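Local coordinates for protein GDP-L-fucose synthase (Campylobacter jejuni subsp. jejuni serotype O:2, PDB 7CXT) that acts as an NADPH-dependent C4 reductase of the nucleotide sugar GDP-6-OMe-4-keto-L-xylo-heptose, at residues L165-G170 and S180-A185. Residues are numbered along the deposited sequence; the frame is centred on the assembly and turned at random.
Sequences LNNLYG and SRVLPA. With NDP (NADPH dihydro-nicotinamide-adenine-dinucleotide phosphate), chain C.
Leu183 lays its CD2 methyl over one face of the Tyr169 ring, a CH-pi contact in which CD2 stands 3.8 Å from the ring centroid and 14° off the normal. The two side chains run side by side in the same direction: Tyr169 has CG between its backbone N and carbonyl carbon (chi1 73°), which turns the ring away from the helix backbone and along the leucine. Nearer the backbone, Tyr169 CB packs on Pro184 CD at 4.1 Å, while Val182 brushes the side chain of Asn167 with its CG2 branch.

No direct hydrogen bond joins the segments. A water bridges them instead, donating a hydrogen bond to Leu168 O at 3.0 Å and accepting one from Leu183 N at 2.7 Å, and thereby satisfies an amide in the first turn of the helix, just past its N-cap residue, Arg181. Leu168 thus illustrates how one strand residue can serve cofactor and fold together, since its N donates to the nicotinamide carboxamide oxygen O7N of NADPH at 2.9 Å in a nearly straight bond (163°). Leu165 packs its branched end against the nicotinamide ring. From the other segment, Arg181 passes CD by the carboxamide and carries its guanidinium to the pyrophosphate, where O1N lies over one face, 2.9 Å from NH2; the side chain is poorly ordered, and the close approach of NH1 to O2A is doubtful in detail.

Behind this first shell, Asn167 and Tyr169 make backbone hydrogen bonds to Ile243 of strand 239-244, and the Tyr169 ring meets His244 edge-to-face. Phe242 of the same strand and Leu333 and Met340 of helix 333-345 touch both members of the Tyr169-Leu183 pair. The contact therefore joins the start of helix 182-197 to strand 167-169, an outer strand of a small mixed sheet. Strand 160-165, just before it, belongs to the parallel Rossmann sheet of an extended short-chain dehydrogenase/reductase, and the chain between them lines the nicotinamide end of the cofactor site.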
ATOM      1  N   LEU A 165      -2.574   7.587  14.941  1.00 16.41           N
ATOM      2  CA  LEU A 165      -3.339   7.612  16.184  1.00 19.46           C
ATOM      3  C   LEU A 165      -4.179   6.350  16.323  1.00 24.53           C
ATOM      4  O   LEU A 165      -4.396   5.614  15.350  1.00 22.71           O
ATOM      5  CB  LEU A 165      -4.257   8.832  16.277  1.00 19.35           C
ATOM      6  CG  LEU A 165      -5.345   8.872  15.196  1.00 23.28           C
ATOM      7  CD1 LEU A 165      -6.608   9.477  15.774  1.00 17.56           C
ATOM      8  CD2 LEU A 165      -4.874   9.673  13.987  1.00 16.52           C
ATOM      9  N   ASN A 166      -4.648   6.100  17.559  1.00 18.18           N
ATOM     10  CA  ASN A 166      -5.461   4.915  17.840  1.00 21.15           C
ATOM     11  C   ASN A 166      -6.966   5.185  17.844  1.00 34.95           C
ATOM     12  O   ASN A 166      -7.639   4.858  16.867  1.00 55.28           O
ATOM     13  CB  ASN A 166      -5.024   4.268  19.149  1.00 21.32           C
ATOM     14  CG  ASN A 166      -3.815   3.372  18.957  1.00 22.72           C
ATOM     15  OD1 ASN A 166      -3.729   2.646  17.958  1.00 25.84           O
ATOM     16  ND2 ASN A 166      -2.851   3.459  19.866  1.00 23.31           N
ATOM     17  N   ASN A 167      -7.528   5.720  18.920  1.00 29.78           N
ATOM     18  CA  ASN A 167      -8.961   5.999  18.987  1.00 26.30           C
ATOM     19  C   ASN A 167      -9.176   7.496  19.109  1.00 27.58           C
ATOM     20  O   ASN A 167      -8.553   8.150  19.949  1.00 25.09           O
ATOM     21  CB  ASN A 167      -9.648   5.311  20.173  1.00 17.77           C
ATOM     22  CG  ASN A 167      -9.604   3.808  20.085  1.00 23.22           C
ATOM     23  OD1 ASN A 167      -8.753   3.157  20.709  1.00 30.57           O
ATOM     24  ND2 ASN A 167     -10.507   3.244  19.316  1.00 18.46           N
ATOM     25  N   LEU A 168     -10.061   8.027  18.280  1.00 24.47           N
ATOM     26  CA  LEU A 168     -10.410   9.437  18.283  1.00 23.51           C
ATOM     27  C   LEU A 168     -11.744   9.639  18.989  1.00 24.51           C
ATOM     28  O   LEU A 168     -12.644   8.802  18.915  1.00 24.83           O
ATOM     29  CB  LEU A 168     -10.510   9.969  16.849  1.00 24.10           C
ATOM     30  CG  LEU A 168      -9.998  11.339  16.403  1.00 28.36           C
ATOM     31  CD1 LEU A 168     -10.892  11.878  15.284  1.00 29.88           C
ATOM     32  CD2 LEU A 168      -9.832  12.351  17.527  1.00 24.61           C
ATOM     33  N   TYR A 169     -11.868  10.775  19.662  1.00 23.74           N
ATOM     34  CA  TYR A 169     -13.157  11.264  20.117  1.00 23.34           C
ATOM     35  C   TYR A 169     -13.047  12.780  20.138  1.00 26.21           C
ATOM     36  O   TYR A 169     -11.961  13.343  19.979  1.00 36.13           O
ATOM     37  CB  TYR A 169     -13.547  10.691  21.492  1.00 18.65           C
ATOM     38  CG  TYR A 169     -12.769  11.265  22.653  1.00 18.75           C
ATOM     39  CD1 TYR A 169     -11.443  10.924  22.865  1.00 22.24           C
ATOM     40  CD2 TYR A 169     -13.373  12.139  23.560  1.00 20.93           C
ATOM     41  CE1 TYR A 169     -10.728  11.434  23.936  1.00 19.34           C
ATOM     42  CE2 TYR A 169     -12.660  12.657  24.630  1.00 19.17           C
ATOM     43  CZ  TYR A 169     -11.345  12.311  24.808  1.00 20.07           C
ATOM     44  OH  TYR A 169     -10.648  12.845  25.861  1.00 22.26           O
ATOM     45  N   GLY A 170     -14.169  13.447  20.311  1.00 25.31           N
ATOM     46  CA  GLY A 170     -14.061  14.892  20.264  1.00 26.57           C
ATOM     47  C   GLY A 170     -15.332  15.549  20.717  1.00 26.09           C
ATOM     48  O   GLY A 170     -16.352  14.894  20.945  1.00 30.75           O
ATOM     49  N   SER A 180     -19.809   2.846  14.499  1.00101.82           N
ATOM     50  CA  SER A 180     -19.780   2.896  15.960  1.00100.36           C
ATOM     51  C   SER A 180     -18.355   3.153  16.436  1.00 92.01           C
ATOM     52  O   SER A 180     -17.577   2.228  16.682  1.00 92.33           O
ATOM     53  CB  SER A 180     -20.343   1.603  16.544  1.00104.27           C
ATOM     54  OG  SER A 180     -19.816   0.461  15.886  1.00106.15           O
ATOM     55  N   ARG A 181     -17.992   4.430  16.530  1.00 78.94           N
ATOM     56  CA  ARG A 181     -16.740   4.779  17.186  1.00 67.59           C
ATOM     57  C   ARG A 181     -16.852   4.554  18.690  1.00 43.28           C
ATOM     58  O   ARG A 181     -17.878   4.856  19.303  1.00 43.15           O
ATOM     59  CB  ARG A 181     -16.348   6.218  16.858  1.00 79.99           C
ATOM     60  CG  ARG A 181     -15.414   6.279  15.651  1.00 89.10           C
ATOM     61  CD  ARG A 181     -14.758   7.635  15.465  1.00 97.01           C
ATOM     62  NE  ARG A 181     -15.616   8.567  14.735  1.00102.87           N
ATOM     63  CZ  ARG A 181     -15.690   8.631  13.410  1.00105.00           C
ATOM     64  NH1 ARG A 181     -16.496   9.508  12.829  1.00106.44           N
ATOM     65  NH2 ARG A 181     -14.959   7.813  12.662  1.00105.05           N
ATOM     66  N   VAL A 182     -15.775   4.036  19.286  1.00 32.03           N
ATOM     67  CA  VAL A 182     -15.862   3.424  20.614  1.00 30.59           C
ATOM     68  C   VAL A 182     -16.360   4.431  21.651  1.00 31.20           C
ATOM     69  O   VAL A 182     -17.412   4.242  22.273  1.00 29.84           O
ATOM     70  CB  VAL A 182     -14.500   2.835  21.021  1.00 30.25           C
ATOM     71  CG1 VAL A 182     -14.528   2.358  22.470  1.00 31.50           C
ATOM     72  CG2 VAL A 182     -14.110   1.701  20.070  1.00 30.52           C
ATOM     73  N   LEU A 183     -15.579   5.482  21.894  1.00 33.86           N
ATOM     74  CA  LEU A 183     -15.922   6.397  22.981  1.00 25.57           C
ATOM     75  C   LEU A 183     -17.234   7.146  22.738  1.00 29.25           C
ATOM     76  O   LEU A 183     -18.072   7.175  23.659  1.00 35.08           O
ATOM     77  CB  LEU A 183     -14.740   7.335  23.268  1.00 29.27           C
ATOM     78  CG  LEU A 183     -14.751   8.061  24.621  1.00 32.44           C
ATOM     79  CD1 LEU A 183     -15.422   7.220  25.705  1.00 32.85           C
ATOM     80  CD2 LEU A 183     -13.334   8.435  25.065  1.00 29.35           C
ATOM     81  N   PRO A 184     -17.485   7.767  21.577  1.00 25.25           N
ATOM     82  CA  PRO A 184     -18.794   8.415  21.402  1.00 28.69           C
ATOM     83  C   PRO A 184     -19.972   7.467  21.574  1.00 30.10           C
ATOM     84  O   PRO A 184     -20.996   7.845  22.165  1.00 26.50           O
ATOM     85  CB  PRO A 184     -18.714   8.976  19.976  1.00 26.32           C
ATOM     86  CG  PRO A 184     -17.259   9.234  19.767  1.00 24.15           C
ATOM     87  CD  PRO A 184     -16.544   8.141  20.503  1.00 18.97           C
ATOM     88  N   ALA A 185     -19.832   6.223  21.125  1.00 28.68           N
ATOM     89  CA  ALA A 185     -20.951   5.291  21.228  1.00 30.54           C
ATOM     90  C   ALA A 185     -21.188   4.880  22.675  1.00 31.13           C
ATOM     91  O   ALA A 185     -22.340   4.800  23.122  1.00 32.77           O
ATOM     92  CB  ALA A 185     -20.703   4.068  20.347  1.00 29.15           C
TER
HETATM   93  PA  NDP C 401     -14.562  10.242   9.855  1.00 30.14           P
HETATM   94  O1A NDP C 401     -14.932   8.916   9.289  1.00 31.90           O
HETATM   95  O2A NDP C 401     -15.168  10.736  11.141  1.00 23.25           O
HETATM   96  O5B NDP C 401     -14.861  11.392   8.720  1.00 32.83           O
HETATM   97  C5B NDP C 401     -14.232  10.965   7.564  1.00 23.06           C
HETATM   98  C4B NDP C 401     -14.585  12.008   6.483  1.00 26.88           C
HETATM   99  O4B NDP C 401     -14.117  11.578   5.209  1.00 29.69           O
HETATM  100  C3B NDP C 401     -16.132  12.140   6.436  1.00 23.39           C
HETATM  101  O3B NDP C 401     -16.495  13.497   6.468  1.00 27.07           O
HETATM  102  C2B NDP C 401     -16.458  11.547   5.036  1.00 25.02           C
HETATM  103  O2B NDP C 401     -17.420  12.182   4.402  1.00 24.34           O
HETATM  104  C1B NDP C 401     -15.128  11.874   4.296  1.00 21.12           C
HETATM  105  N9A NDP C 401     -14.963  11.019   3.135  1.00 26.39           N
HETATM  106  C8A NDP C 401     -14.865   9.604   3.087  1.00 19.61           C
HETATM  107  N7A NDP C 401     -14.724   9.136   1.850  1.00 27.21           N
HETATM  108  C5A NDP C 401     -14.741  10.314   1.033  1.00 17.59           C
HETATM  109  C6A NDP C 401     -14.636  10.505  -0.353  1.00 20.88           C
HETATM  110  N6A NDP C 401     -14.498   9.446  -1.243  1.00 19.19           N
HETATM  111  N1A NDP C 401     -14.664  11.740  -0.886  1.00 19.64           N
HETATM  112  C2A NDP C 401     -14.818  12.777   0.013  1.00 17.35           C
HETATM  113  N3A NDP C 401     -14.928  12.767   1.336  1.00 17.35           N
HETATM  114  C4A NDP C 401     -14.890  11.480   1.832  1.00 17.21           C
HETATM  115  O3  NDP C 401     -12.915  10.123   9.922  1.00 31.81           O
HETATM  116  PN  NDP C 401     -12.287  10.579  11.335  1.00 30.76           P
HETATM  117  O1N NDP C 401     -12.686   9.604  12.375  1.00 34.12           O
HETATM  118  O2N NDP C 401     -12.187  12.067  11.594  1.00 22.68           O
HETATM  119  O5D NDP C 401     -10.600  10.125  11.165  1.00 28.86           O
HETATM  120  C5D NDP C 401      -9.925  10.982  10.338  1.00 21.94           C
HETATM  121  C4D NDP C 401      -8.520  10.419  10.175  1.00 26.43           C
HETATM  122  O4D NDP C 401      -8.076   9.879  11.454  1.00 27.34           O
HETATM  123  C3D NDP C 401      -8.566   9.189   9.189  1.00 24.27           C
HETATM  124  O3D NDP C 401      -7.379   9.150   8.480  1.00 21.02           O
HETATM  125  C2D NDP C 401      -8.650   7.992  10.148  1.00 16.37           C
HETATM  126  O2D NDP C 401      -8.094   6.813   9.627  1.00 16.87           O
HETATM  127  C1D NDP C 401      -7.722   8.511  11.263  1.00 29.04           C
HETATM  128  N1N NDP C 401      -7.975   7.757  12.488  1.00 32.25           N
HETATM  129  C2N NDP C 401      -9.153   7.925  13.224  1.00 31.32           C
HETATM  130  C3N NDP C 401      -9.468   6.995  14.197  1.00 39.82           C
HETATM  131  C7N NDP C 401     -10.703   7.139  14.970  1.00 48.59           C
HETATM  132  O7N NDP C 401     -10.976   6.457  15.976  1.00 37.86           O
HETATM  133  N7N NDP C 401     -11.631   8.077  14.533  1.00 58.72           N
HETATM  134  C4N NDP C 401      -8.614   5.828  14.478  1.00 34.61           C
HETATM  135  C5N NDP C 401      -7.296   5.920  13.829  1.00 35.24           C
HETATM  136  C6N NDP C 401      -7.028   6.837  12.902  1.00 32.75           C
HETATM  137  P2B NDP C 401     -19.097  11.548   4.673  1.00 31.14           P
HETATM  138  O1X NDP C 401     -19.244  11.940   6.106  1.00 38.74           O
HETATM  139  O2X NDP C 401     -19.839  12.390   3.630  1.00 33.77           O
HETATM  140  O3X NDP C 401     -18.861  10.099   4.365  1.00 39.16           O
HETATM  141  O   HOH W   1     -13.578   6.330  20.324  1.00 25.73           O